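Local coordinates for Nrps/pks (Streptomyces albus, PDB 4OPE), which probably catalyses chain-extending Claisen condensation in oxazolomycin biosynthesis, as the ketosynthase domain KS7 of the AT-less polyketide synthase OzmH, at residues 43-48 against 67-72; 170-175 against 180-185; 369-374 against 413-418; 471-476 against 511-516. All coordinates share one frame; numbering follows the deposited sequence.

Interaction 1: 43-48 against 67-72; sequences EDRWDH and GGWLSD
R45 NH1 is held by two acceptors: it gives a hydrogen bond to L70 O and forms a salt bridge with OE2 of E241. The bond to L70 O is 3.3 Å long and well bent, 135° at the hydrogen, but it lies in the guanidinium plane and lands on a lone pair of the carbonyl. E241 also accepts from the L70 backbone N, so arginine, glutamate and the L70 peptide close on one another. To get there the R45 chain folds at its second torsion (chi2 -66°), which carries the guanidinium alongside W69. The indole presents CE3 to one guanidinium face, 3.6 Å above its plane and toward the rim, with the two planes nearly perpendicular at 78°. At the far end of the same indole, W69 turns its edge to the face of W46 in an offset edge-to-face pair, their six-membered rings 6.0 Å apart between centroids and the two CH2 atoms 4.0 Å apart. Both indoles are anchored: W69 NE1 bonds to E39 O, and W46 NE1 reaches H48 ND1 at 3.0 Å, in both ring planes. Replacing R45 with an alanine would probably leave the E241 carboxylate without this positive mate and open a gap beside CE3 of W69. The contact joins two loops on either side of strand 66-67 in the ketosynthase domain, and its chemistry implies that a buried charge is neutralised locally while indole N-H groups, each with an acceptor, fix the aromatic edges.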
loop_
_atom_site.group_PDB
_atom_site.type_symbol
_atom_site.label_atom_id
_atom_site.label_comp_id
_atom_site.label_asym_id
_atom_site.label_seq_id
_atom_site.Cartn_x
_atom_site.Cartn_y
_atom_site.Cartn_z
ATOM N N GLU A 43 -21.911 -16.240 -17.644
ATOM C CA GLU A 43 -21.441 -16.577 -18.979
ATOM C C GLU A 43 -20.569 -15.493 -19.561
ATOM O O GLU A 43 -19.532 -15.785 -20.108
ATOM C CB GLU A 43 -22.610 -16.779 -19.909
ATOM C CG GLU A 43 -23.296 -18.112 -19.709
ATOM C CD GLU A 43 -24.375 -18.379 -20.754
ATOM O OE1 GLU A 43 -24.132 -18.136 -21.978
ATOM O OE2 GLU A 43 -25.470 -18.830 -20.328
ATOM N N ASP A 44 -20.964 -14.234 -19.434
ATOM C CA ASP A 44 -20.207 -13.161 -20.090
ATOM C C ASP A 44 -18.831 -12.826 -19.480
ATOM O O ASP A 44 -18.113 -11.975 -20.023
ATOM C CB ASP A 44 -21.058 -11.903 -20.328
ATOM C CG ASP A 44 -21.581 -11.275 -19.075
ATOM O OD1 ASP A 44 -21.409 -11.812 -17.964
ATOM O OD2 ASP A 44 -22.202 -10.210 -19.217
ATOM N N ARG A 45 -18.452 -13.514 -18.400
ATOM C CA ARG A 45 -17.140 -13.338 -17.801
ATOM C C ARG A 45 -16.189 -14.388 -18.313
ATOM O O ARG A 45 -15.116 -14.079 -18.793
ATOM C CB ARG A 45 -17.200 -13.475 -16.271
ATOM C CG ARG A 45 -18.110 -12.511 -15.567
ATOM C CD ARG A 45 -17.635 -11.079 -15.681
ATOM N NE ARG A 45 -18.359 -10.304 -14.677
ATOM C CZ ARG A 45 -17.840 -9.835 -13.548
ATOM N NH1 ARG A 45 -18.630 -9.160 -12.724
ATOM N NH2 ARG A 45 -16.553 -10.013 -13.248
ATOM N N TRP A 46 -16.564 -15.648 -18.140
ATOM C CA TRP A 46 -15.786 -16.748 -18.679
ATOM C C TRP A 46 -16.626 -18.004 -18.609
ATOM O O TRP A 46 -17.661 -18.037 -17.922
ATOM C CB TRP A 46 -14.433 -16.932 -17.964
ATOM C CG TRP A 46 -14.518 -17.363 -16.533
ATOM C CD1 TRP A 46 -14.786 -18.608 -16.071
ATOM C CD2 TRP A 46 -14.292 -16.552 -15.380
ATOM N NE1 TRP A 46 -14.772 -18.624 -14.696
ATOM C CE2 TRP A 46 -14.455 -17.380 -14.245
ATOM C CE3 TRP A 46 -13.967 -15.207 -15.192
ATOM C CZ2 TRP A 46 -14.312 -16.909 -12.944
ATOM C CZ3 TRP A 46 -13.798 -14.751 -13.901
ATOM C CH2 TRP A 46 -13.991 -15.591 -12.798
ATOM N N ASP A 47 -16.182 -19.003 -19.369
ATOM C CA ASP A 47 -16.834 -20.282 -19.475
ATOM C C ASP A 47 -16.266 -21.085 -18.333
ATOM O O ASP A 47 -15.122 -21.544 -18.375
ATOM C CB ASP A 47 -16.506 -20.912 -20.838
ATOM C CG ASP A 47 -17.050 -22.348 -21.006
ATOM O OD1 ASP A 47 -17.902 -22.802 -20.202
ATOM O OD2 ASP A 47 -16.602 -23.022 -21.974
ATOM N N HIS A 48 -17.057 -21.226 -17.285
ATOM C CA HIS A 48 -16.597 -21.937 -16.123
ATOM C C HIS A 48 -16.570 -23.457 -16.347
ATOM O O HIS A 48 -15.887 -24.170 -15.609
ATOM C CB HIS A 48 -17.431 -21.583 -14.902
ATOM C CG HIS A 48 -16.705 -21.808 -13.618
ATOM N ND1 HIS A 48 -15.552 -21.136 -13.301
ATOM C CD2 HIS A 48 -16.948 -22.642 -12.582
ATOM C CE1 HIS A 48 -15.115 -21.538 -12.120
ATOM N NE2 HIS A 48 -15.945 -22.454 -11.660
ATOM N N GLY A 67 -20.088 -16.683 -7.082
ATOM C CA GLY A 67 -19.485 -15.473 -6.560
ATOM C C GLY A 67 -20.467 -14.352 -6.322
ATOM O O GLY A 67 -21.655 -14.458 -6.678
ATOM N N GLY A 68 -19.967 -13.273 -5.708
ATOM C CA GLY A 68 -20.682 -11.986 -5.684
ATOM C C GLY A 68 -20.247 -11.137 -6.842
ATOM O O GLY A 68 -19.118 -10.684 -6.864
ATOM N N TRP A 69 -21.116 -10.932 -7.823
ATOM C CA TRP A 69 -20.716 -10.297 -9.081
ATOM C C TRP A 69 -21.252 -8.913 -9.161
ATOM O O TRP A 69 -22.391 -8.698 -8.799
ATOM C CB TRP A 69 -21.237 -11.087 -10.269
ATOM C CG TRP A 69 -20.818 -12.485 -10.163
ATOM C CD1 TRP A 69 -21.560 -13.518 -9.716
ATOM C CD2 TRP A 69 -19.519 -13.002 -10.407
ATOM N NE1 TRP A 69 -20.822 -14.654 -9.711
ATOM C CE2 TRP A 69 -19.559 -14.361 -10.137
ATOM C CE3 TRP A 69 -18.329 -12.448 -10.874
ATOM C CZ2 TRP A 69 -18.454 -15.172 -10.274
ATOM C CZ3 TRP A 69 -17.244 -13.261 -11.041
ATOM C CH2 TRP A 69 -17.305 -14.594 -10.722
ATOM N N LEU A 70 -20.438 -7.959 -9.614
ATOM C CA LEU A 70 -20.966 -6.659 -9.961
ATOM C C LEU A 70 -21.781 -6.831 -11.205
ATOM O O LEU A 70 -21.445 -7.619 -12.051
ATOM C CB LEU A 70 -19.849 -5.666 -10.217
ATOM C CG LEU A 70 -19.096 -5.193 -8.982
ATOM C CD1 LEU A 70 -18.194 -4.039 -9.340
ATOM C CD2 LEU A 70 -20.048 -4.743 -7.904
ATOM N N SER A 71 -22.847 -6.067 -11.338
ATOM C CA SER A 71 -23.739 -6.218 -12.492
ATOM C C SER A 71 -23.022 -6.035 -13.836
ATOM O O SER A 71 -23.372 -6.704 -14.830
ATOM C CB SER A 71 -24.969 -5.293 -12.384
ATOM O OG SER A 71 -24.640 -3.968 -12.734
ATOM N N ASP A 72 -22.025 -5.155 -13.876
ATOM C CA ASP A 72 -21.311 -4.947 -15.111
ATOM C C ASP A 72 -19.985 -4.250 -14.921
ATOM O O ASP A 72 -19.967 -3.048 -14.689
ATOM C CB ASP A 72 -22.174 -4.119 -16.035
ATOM C CG ASP A 72 -21.452 -3.713 -17.324
ATOM O OD1 ASP A 72 -20.641 -4.509 -17.924
ATOM O OD2 ASP A 72 -21.745 -2.565 -17.739
#

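Interaction 2: 170-175 against 180-185; sequences IALDTM and LTALHL
L172 and T174 rest on helix 178-192 in a strand-turn-helix unit of the thiolase fold; in ketosynthases this tight turn is the nucleophilic elbow that carries the active-site cysteine. Residues 170-173 run largely against helical residues 180-185, at 139°, with the segment axes 9.1 Å apart. I170 packs on T181 of the second subunit, and A171 to D173 pair antiparallel with a strand of that subunit, so the sheet continues through the dimer interface. L172 does most of the apolar work and forks across the helix. Its CD1 lies 3.6 Å from T181 CG2, while CD2 meets CD1 of L185 tip to tip at 3.6 Å and passes over A182 CB. The first torsion (chi1 58°) sets CG between backbone N and carbonyl carbon and sends both methyls helixward. With an alanine in place of L172 both branches go, which would probably leave a gap between the strand and the T181-L185 face. D173 points away, and its OD2 accepts a hydrogen bond from A153 N of the second subunit. T174 then reaches T181 tip to tip, the two OG1 atoms hydrogen-bonded at 2.9 Å; T174 OG1 also bonds to S177 OG, and T181 OG1 to S177 O, which ties both threonines to the turn. The strand ends in an Asx turn, where the backbone N of M175, a selenomethionine, donates to D173 OD1 at 2.8 Å.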
loop_
_atom_site.group_PDB
_atom_site.type_symbol
_atom_site.label_atom_id
_atom_site.label_comp_id
_atom_site.label_asym_id
_atom_site.label_seq_id
_atom_site.Cartn_x
_atom_site.Cartn_y
_atom_site.Cartn_z
ATOM N N ILE A 170 -1.585 6.675 -2.354
ATOM C CA ILE A 170 -0.989 5.401 -2.022
ATOM C C ILE A 170 -1.924 4.257 -2.259
ATOM O O ILE A 170 -3.055 4.301 -1.802
ATOM C CB ILE A 170 -0.683 5.389 -0.518
ATOM C CG1 ILE A 170 0.193 6.601 -0.168
ATOM C CG2 ILE A 170 -0.012 4.064 -0.140
ATOM C CD1 ILE A 170 0.572 6.691 1.300
ATOM N N ALA A 171 -1.472 3.219 -2.926
ATOM C CA ALA A 171 -2.250 2.004 -2.999
ATOM C C ALA A 171 -1.597 0.992 -2.098
ATOM O O ALA A 171 -0.375 1.013 -1.886
ATOM C CB ALA A 171 -2.325 1.473 -4.411
ATOM N N LEU A 172 -2.377 0.091 -1.543
ATOM C CA LEU A 172 -1.781 -0.826 -0.568
ATOM C C LEU A 172 -2.473 -2.186 -0.549
ATOM O O LEU A 172 -3.654 -2.276 -0.830
ATOM C CB LEU A 172 -1.700 -0.174 0.811
ATOM C CG LEU A 172 -3.059 0.272 1.318
ATOM C CD1 LEU A 172 -3.550 -0.691 2.381
ATOM C CD2 LEU A 172 -2.981 1.675 1.892
ATOM N N ASP A 173 -1.696 -3.235 -0.318
ATOM C CA ASP A 173 -2.196 -4.591 -0.209
ATOM C C ASP A 173 -1.875 -5.111 1.193
ATOM O O ASP A 173 -0.718 -5.203 1.567
ATOM C CB ASP A 173 -1.526 -5.448 -1.284
ATOM C CG ASP A 173 -2.059 -6.875 -1.349
ATOM O OD1 ASP A 173 -3.055 -7.171 -0.639
ATOM O OD2 ASP A 173 -1.458 -7.695 -2.117
ATOM N N THR A 174 -2.912 -5.388 1.977
ATOM C CA THR A 174 -2.824 -6.306 3.126
ATOM C C THR A 174 -3.902 -7.452 2.993
ATOM O O THR A 174 -4.337 -8.043 3.985
ATOM C CB THR A 174 -2.937 -5.548 4.487
ATOM O OG1 THR A 174 -4.255 -4.982 4.686
ATOM C CG2 THR A 174 -1.909 -4.417 4.579
HETATM N N MSE A 175 -4.345 -7.733 1.771
HETATM C CA MSE A 175 -5.362 -8.746 1.488
HETATM C C MSE A 175 -6.725 -8.333 2.005
HETATM O O MSE A 175 -7.178 -7.214 1.779
HETATM C CB MSE A 175 -4.917 -10.128 1.992
HETATM C CG MSE A 175 -3.477 -10.508 1.724
HETATM SE SE MSE A 175 -3.161 -12.468 1.718
HETATM C CE MSE A 175 -1.183 -12.486 1.474
ATOM N N LEU A 180 -9.667 -1.468 5.449
ATOM C CA LEU A 180 -9.511 -0.885 6.784
ATOM C C LEU A 180 -8.079 -0.471 7.018
ATOM O O LEU A 180 -7.813 0.440 7.768
ATOM C CB LEU A 180 -9.961 -1.829 7.878
ATOM C CG LEU A 180 -11.388 -2.330 7.774
ATOM C CD1 LEU A 180 -11.783 -3.010 9.073
ATOM C CD2 LEU A 180 -12.405 -1.241 7.460
ATOM N N THR A 181 -7.128 -1.140 6.401
ATOM C CA THR A 181 -5.770 -0.672 6.552
ATOM C C THR A 181 -5.677 0.745 5.953
ATOM O O THR A 181 -5.031 1.641 6.522
ATOM C CB THR A 181 -4.775 -1.598 5.859
ATOM O OG1 THR A 181 -4.707 -2.830 6.557
ATOM C CG2 THR A 181 -3.449 -1.026 5.933
ATOM N N ALA A 182 -6.331 0.934 4.806
ATOM C CA ALA A 182 -6.338 2.218 4.183
ATOM C C ALA A 182 -7.069 3.266 5.051
ATOM O O ALA A 182 -6.586 4.407 5.246
ATOM C CB ALA A 182 -6.958 2.107 2.798
ATOM N N LEU A 183 -8.222 2.898 5.584
ATOM C CA LEU A 183 -8.894 3.793 6.486
ATOM C C LEU A 183 -7.949 4.240 7.560
ATOM O O LEU A 183 -7.983 5.395 7.954
ATOM C CB LEU A 183 -10.101 3.139 7.158
ATOM C CG LEU A 183 -10.889 4.025 8.117
ATOM C CD1 LEU A 183 -11.444 5.254 7.467
ATOM C CD2 LEU A 183 -12.050 3.219 8.614
ATOM N N HIS A 184 -7.152 3.306 8.069
ATOM C CA HIS A 184 -6.244 3.588 9.149
ATOM C C HIS A 184 -5.154 4.543 8.741
ATOM O O HIS A 184 -4.868 5.466 9.462
ATOM C CB HIS A 184 -5.674 2.304 9.683
ATOM C CG HIS A 184 -4.524 2.475 10.605
ATOM N ND1 HIS A 184 -4.687 2.678 11.952
ATOM C CD2 HIS A 184 -3.191 2.417 10.386
ATOM C CE1 HIS A 184 -3.500 2.741 12.529
ATOM N NE2 HIS A 184 -2.574 2.584 11.600
ATOM N N LEU A 185 -4.602 4.373 7.569
ATOM C CA LEU A 185 -3.548 5.233 7.108
ATOM C C LEU A 185 -4.075 6.604 6.766
ATOM O O LEU A 185 -3.381 7.605 6.976
ATOM C CB LEU A 185 -2.862 4.613 5.889
ATOM C CG LEU A 185 -1.943 3.405 6.144
ATOM C CD1 LEU A 185 -1.315 2.897 4.847
ATOM C CD2 LEU A 185 -0.872 3.759 7.159
#

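Interaction 3: 369-374 against 413-418; sequences RHQELV and LPRTAA
Q371 lies across one face of the R415 guanidinium, the two side chains crossing at about a right angle. The packed side is the whole flank of the glutamine, from CG through the amide: Q371 CG sits over the centre of the guanidinium, 3.6 Å above its plane, and the amide continues over the same group, tilted 36° from it. R415 runs extended from CG to NE, bringing its flat end under the glutamine. This flat end is firmly held by other partners, since NE bonds to W402 O, NH1 forms a salt bridge with E435 OE2, and the group makes a cation-pi contact with W402. Q371, by contrast, is exposed at the protein surface, and no hydrogen bond spans the segments: the 3.2 Å approach of Q371 NE2 to R415 NH1 merely brings two donors together. Q371 is the first residue beyond helix 356-370, leaving it with positive phi (56°), and its backbone bonds to W402 as strand 372-373 begins to pair with 400-401. R415 leads into strand 416-422 of the large sheet, bonding through its backbone to E435, just past strand 427-434, and packing on F368 of helix 356-370.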
loop_
_atom_site.group_PDB
_atom_site.type_symbol
_atom_site.label_atom_id
_atom_site.label_comp_id
_atom_site.label_asym_id
_atom_site.label_seq_id
_atom_site.Cartn_x
_atom_site.Cartn_y
_atom_site.Cartn_z
ATOM N N ARG A 369 -27.565 5.157 9.974
ATOM C CA ARG A 369 -28.499 6.089 9.360
ATOM C C ARG A 369 -29.965 5.670 9.560
ATOM O O ARG A 369 -30.788 6.487 9.909
ATOM C CB ARG A 369 -28.232 6.276 7.873
ATOM C CG ARG A 369 -29.404 6.988 7.204
ATOM C CD ARG A 369 -29.164 7.426 5.766
ATOM N NE ARG A 369 -27.935 8.225 5.619
ATOM C CZ ARG A 369 -27.292 8.464 4.464
ATOM N NH1 ARG A 369 -27.743 7.981 3.299
ATOM N NH2 ARG A 369 -26.176 9.192 4.476
ATOM N N HIS A 370 -30.278 4.405 9.296
ATOM C CA HIS A 370 -31.625 3.913 9.427
ATOM C C HIS A 370 -31.929 3.314 10.803
ATOM O O HIS A 370 -33.034 2.922 11.056
ATOM C CB HIS A 370 -31.887 2.852 8.364
ATOM C CG HIS A 370 -31.670 3.331 6.975
ATOM N ND1 HIS A 370 -32.532 4.201 6.351
ATOM C CD2 HIS A 370 -30.705 3.048 6.075
ATOM C CE1 HIS A 370 -32.097 4.453 5.130
ATOM N NE2 HIS A 370 -30.992 3.759 4.934
ATOM N N GLN A 371 -30.958 3.237 11.685
ATOM C CA GLN A 371 -31.209 2.790 13.054
ATOM C C GLN A 371 -31.863 1.415 13.110
ATOM O O GLN A 371 -32.789 1.169 13.888
ATOM C CB GLN A 371 -32.038 3.813 13.793
ATOM C CG GLN A 371 -31.366 5.159 13.870
ATOM C CD GLN A 371 -32.196 6.177 14.616
ATOM O OE1 GLN A 371 -33.414 6.142 14.593
ATOM N NE2 GLN A 371 -31.537 7.087 15.284
ATOM N N GLU A 372 -31.331 0.519 12.297
ATOM C CA GLU A 372 -31.811 -0.829 12.197
ATOM C C GLU A 372 -30.633 -1.746 12.155
ATOM O O GLU A 372 -29.587 -1.383 11.660
ATOM C CB GLU A 372 -32.650 -1.037 10.926
ATOM C CG GLU A 372 -33.990 -0.361 10.980
ATOM C CD GLU A 372 -34.879 -0.676 9.790
ATOM O OE1 GLU A 372 -34.436 -0.638 8.631
ATOM O OE2 GLU A 372 -36.081 -0.946 10.007
ATOM N N LEU A 373 -30.831 -2.945 12.685
ATOM C CA LEU A 373 -29.881 -4.038 12.529
ATOM C C LEU A 373 -30.453 -5.028 11.568
ATOM O O LEU A 373 -31.559 -5.506 11.760
ATOM C CB LEU A 373 -29.607 -4.746 13.838
ATOM C CG LEU A 373 -29.092 -3.805 14.902
ATOM C CD1 LEU A 373 -29.185 -4.507 16.237
ATOM C CD2 LEU A 373 -27.686 -3.345 14.594
ATOM N N VAL A 374 -29.668 -5.357 10.546
ATOM C CA VAL A 374 -30.135 -6.218 9.471
ATOM C C VAL A 374 -29.734 -7.671 9.686
ATOM O O VAL A 374 -28.797 -7.945 10.414
ATOM C CB VAL A 374 -29.591 -5.731 8.151
ATOM C CG1 VAL A 374 -29.985 -4.276 7.946
ATOM C CG2 VAL A 374 -28.074 -5.902 8.107
ATOM N N LEU A 413 -27.816 7.091 24.300
ATOM C CA LEU A 413 -26.439 7.331 23.831
ATOM C C LEU A 413 -26.278 7.097 22.358
ATOM O O LEU A 413 -27.007 6.291 21.786
ATOM C CB LEU A 413 -25.455 6.392 24.526
ATOM C CG LEU A 413 -25.460 6.584 26.042
ATOM C CD1 LEU A 413 -24.512 5.589 26.717
ATOM C CD2 LEU A 413 -25.112 8.041 26.344
ATOM N N PRO A 414 -25.304 7.791 21.742
ATOM C CA PRO A 414 -24.986 7.532 20.348
ATOM C C PRO A 414 -24.553 6.078 20.169
ATOM O O PRO A 414 -23.739 5.533 20.916
ATOM C CB PRO A 414 -23.832 8.488 20.070
ATOM C CG PRO A 414 -24.033 9.615 21.040
ATOM C CD PRO A 414 -24.482 8.892 22.281
ATOM N N ARG A 415 -25.157 5.454 19.186
ATOM C CA ARG A 415 -24.868 4.123 18.853
ATOM C C ARG A 415 -23.411 3.973 18.489
ATOM O O ARG A 415 -22.825 4.932 17.937
ATOM C CB ARG A 415 -25.730 3.746 17.688
ATOM C CG ARG A 415 -27.183 3.647 18.082
ATOM C CD ARG A 415 -27.969 3.292 16.853
ATOM N NE ARG A 415 -29.381 3.352 17.126
ATOM C CZ ARG A 415 -30.080 4.473 17.307
ATOM N NH1 ARG A 415 -29.498 5.659 17.217
ATOM N NH2 ARG A 415 -31.368 4.396 17.570
ATOM N N THR A 416 -22.833 2.798 18.819
ATOM C CA THR A 416 -21.436 2.489 18.463
ATOM C C THR A 416 -21.308 1.130 17.762
ATOM O O THR A 416 -22.136 0.228 17.934
ATOM C CB THR A 416 -20.481 2.468 19.675
ATOM O OG1 THR A 416 -20.904 1.448 20.566
ATOM C CG2 THR A 416 -20.503 3.763 20.421
ATOM N N ALA A 417 -20.272 1.000 16.954
ATOM C CA ALA A 417 -20.043 -0.235 16.299
ATOM C C ALA A 417 -18.570 -0.437 16.092
ATOM O O ALA A 417 -17.764 0.511 16.050
ATOM C CB ALA A 417 -20.765 -0.282 14.977
ATOM N N ALA A 418 -18.233 -1.707 15.979
ATOM C CA ALA A 418 -16.877 -2.093 15.786
ATOM C C ALA A 418 -16.832 -3.044 14.614
ATOM O O ALA A 418 -17.713 -3.868 14.457
ATOM C CB ALA A 418 -16.371 -2.765 17.053
#

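Interaction 4: 471-476 against 511-516; sequences FLRGEG and ALEDHL
Helices 458-473 and 505-516 belong to the small alpha/beta unit that follows the ketosynthase core, and they meet here through R473 with E513 and L472 with L512. The arginine grips the carboxylate side-on with two nitrogens, one to each oxygen. R473 NE donates to E513 OE2 at 2.8 Å and nearly straight, 166°, close to the guanidinium plane; R473 NH2 reaches E513 OE1 at 3.2 Å, somewhat tilted from that plane. The carboxylate does not lie flat against its partner: the planes stand 68° apart, and both oxygens are approached from above the carboxylate plane. A fold in the arginine at its second torsion (chi2 -80°) turns the guanidinium toward the extended glutamate, which comes from the opposite direction. R473 NH2 also makes a salt bridge with OD1 of D510, one turn earlier on helix 505-516, so the arginine probably offsets two acidic charges along the rim. Beneath this outer pair the contact turns apolar, with L472 CD1 4.2 Å from L512 CD1. L512 continues inward onto L498 and V500 of strand 496-502, while L472 also packs on V505 and L508. Two helices joined by a leucine pair, one member of which rests on a strand, with an ion pair along their outer rim, are consistent with the alpha/beta linker subdomain that flanks ketosynthases in modular polyketide synthases.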
loop_
_atom_site.group_PDB
_atom_site.type_symbol
_atom_site.label_atom_id
_atom_site.label_comp_id
_atom_site.label_asym_id
_atom_site.label_seq_id
_atom_site.Cartn_x
_atom_site.Cartn_y
_atom_site.Cartn_z
ATOM N N PHE A 471 -36.382 8.719 -8.329
ATOM C CA PHE A 471 -36.056 8.774 -6.935
ATOM C C PHE A 471 -37.073 9.574 -6.152
ATOM O O PHE A 471 -37.398 9.222 -5.014
ATOM C CB PHE A 471 -34.683 9.423 -6.760
ATOM C CG PHE A 471 -34.316 9.667 -5.351
ATOM C CD1 PHE A 471 -33.891 8.622 -4.557
ATOM C CD2 PHE A 471 -34.426 10.917 -4.804
ATOM C CE1 PHE A 471 -33.550 8.825 -3.235
ATOM C CE2 PHE A 471 -34.088 11.141 -3.472
ATOM C CZ PHE A 471 -33.634 10.093 -2.694
ATOM N N LEU A 472 -37.534 10.677 -6.750
ATOM C CA LEU A 472 -38.476 11.607 -6.110
ATOM C C LEU A 472 -39.879 11.052 -5.982
ATOM O O LEU A 472 -40.615 11.472 -5.118
ATOM C CB LEU A 472 -38.550 12.902 -6.912
ATOM C CG LEU A 472 -37.313 13.812 -6.962
ATOM C CD1 LEU A 472 -37.569 14.928 -7.948
ATOM C CD2 LEU A 472 -36.949 14.404 -5.611
ATOM N N ARG A 473 -40.241 10.115 -6.851
ATOM C CA ARG A 473 -41.480 9.369 -6.727
ATOM C C ARG A 473 -41.346 8.209 -5.719
ATOM O O ARG A 473 -42.338 7.734 -5.182
ATOM C CB ARG A 473 -41.845 8.756 -8.063
ATOM C CG ARG A 473 -42.172 9.717 -9.166
ATOM C CD ARG A 473 -43.579 10.219 -9.017
ATOM N NE ARG A 473 -43.926 11.049 -10.165
ATOM C CZ ARG A 473 -44.719 12.123 -10.131
ATOM N NH1 ARG A 473 -45.263 12.540 -9.001
ATOM N NH2 ARG A 473 -44.949 12.803 -11.250
ATOM N N GLY A 474 -40.120 7.731 -5.505
ATOM C CA GLY A 474 -39.862 6.566 -4.646
ATOM C C GLY A 474 -39.373 6.969 -3.279
ATOM O O GLY A 474 -40.078 7.655 -2.546
ATOM N N GLU A 475 -38.140 6.622 -2.949
ATOM C CA GLU A 475 -37.662 6.846 -1.584
ATOM C C GLU A 475 -37.418 8.320 -1.332
ATOM O O GLU A 475 -37.285 8.743 -0.201
ATOM C CB GLU A 475 -36.393 6.036 -1.270
ATOM C CG GLU A 475 -36.426 4.572 -1.732
ATOM C CD GLU A 475 -36.122 3.539 -0.636
ATOM O OE1 GLU A 475 -35.153 2.748 -0.803
ATOM O OE2 GLU A 475 -36.872 3.496 0.376
ATOM N N GLY A 476 -37.357 9.122 -2.383
ATOM C CA GLY A 476 -37.138 10.536 -2.191
ATOM C C GLY A 476 -38.355 11.393 -1.952
ATOM O O GLY A 476 -38.208 12.606 -1.753
ATOM N N ALA A 511 -42.901 17.809 -13.278
ATOM C CA ALA A 511 -42.321 18.603 -14.321
ATOM C C ALA A 511 -41.265 17.814 -15.071
ATOM O O ALA A 511 -41.193 17.882 -16.291
ATOM C CB ALA A 511 -41.710 19.879 -13.760
ATOM N N LEU A 512 -40.418 17.106 -14.326
ATOM C CA LEU A 512 -39.376 16.275 -14.911
ATOM C C LEU A 512 -39.999 15.183 -15.776
ATOM O O LEU A 512 -39.567 14.934 -16.860
ATOM C CB LEU A 512 -38.495 15.668 -13.815
ATOM C CG LEU A 512 -37.788 16.684 -12.918
ATOM C CD1 LEU A 512 -36.855 15.979 -11.981
ATOM C CD2 LEU A 512 -36.988 17.732 -13.650
ATOM N N GLU A 513 -41.060 14.558 -15.327
ATOM C CA GLU A 513 -41.713 13.532 -16.163
ATOM C C GLU A 513 -42.290 14.152 -17.454
ATOM O O GLU A 513 -42.101 13.617 -18.534
ATOM C CB GLU A 513 -42.754 12.766 -15.346
ATOM C CG GLU A 513 -42.081 11.987 -14.231
ATOM C CD GLU A 513 -43.010 11.083 -13.428
ATOM O OE1 GLU A 513 -44.240 10.980 -13.748
ATOM O OE2 GLU A 513 -42.481 10.469 -12.445
ATOM N N ASP A 514 -42.912 15.323 -17.344
ATOM C CA ASP A 514 -43.419 16.026 -18.517
ATOM C C ASP A 514 -42.286 16.268 -19.502
ATOM O O ASP A 514 -42.432 16.047 -20.683
ATOM C CB ASP A 514 -44.081 17.358 -18.133
ATOM C CG ASP A 514 -45.444 17.174 -17.469
ATOM O OD1 ASP A 514 -46.051 16.111 -17.635
ATOM O OD2 ASP A 514 -45.929 18.092 -16.767
ATOM N N HIS A 515 -41.140 16.699 -19.013
ATOM C CA HIS A 515 -40.058 17.076 -19.900
ATOM C C HIS A 515 -39.608 15.826 -20.616
ATOM O O HIS A 515 -39.345 15.878 -21.798
ATOM C CB HIS A 515 -38.917 17.749 -19.115
ATOM C CG HIS A 515 -37.690 18.032 -19.929
ATOM N ND1 HIS A 515 -36.674 17.115 -20.097
ATOM C CD2 HIS A 515 -37.313 19.134 -20.620
ATOM C CE1 HIS A 515 -35.722 17.638 -20.850
ATOM N NE2 HIS A 515 -36.084 18.866 -21.176
ATOM N N LEU A 516 -39.566 14.698 -19.904
ATOM C CA LEU A 516 -39.115 13.417 -20.488
ATOM C C LEU A 516 -40.075 12.884 -21.554
ATOM O O LEU A 516 -39.657 12.193 -22.475
ATOM C CB LEU A 516 -38.878 12.338 -19.396
ATOM C CG LEU A 516 -37.798 12.718 -18.369
ATOM C CD1 LEU A 516 -37.746 11.779 -17.187
ATOM C CD2 LEU A 516 -36.425 12.854 -19.003
#

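How the interactions relate
Interactions 2 and 3 both reach the large mixed sheet of the thiolase fold, interaction 2 through the strand outermost within this chain, where the second subunit carries the sheet on, and interaction 3 through strand 416-422; their nearest atoms are about 7 Å apart and their centres 25 Å. Interaction 2 adjoins the turn that in this family bears the catalytic cysteine. Interaction 1 lies in the loops on another flank, its centre 26 Å from that of interaction 2 and across the chain's centre from interaction 3. Interaction 4 is most remote from interaction 2, 40 Å between centres, yet its nearest atoms come within about 7 Å of interaction 3, where core and linker unit approach each other.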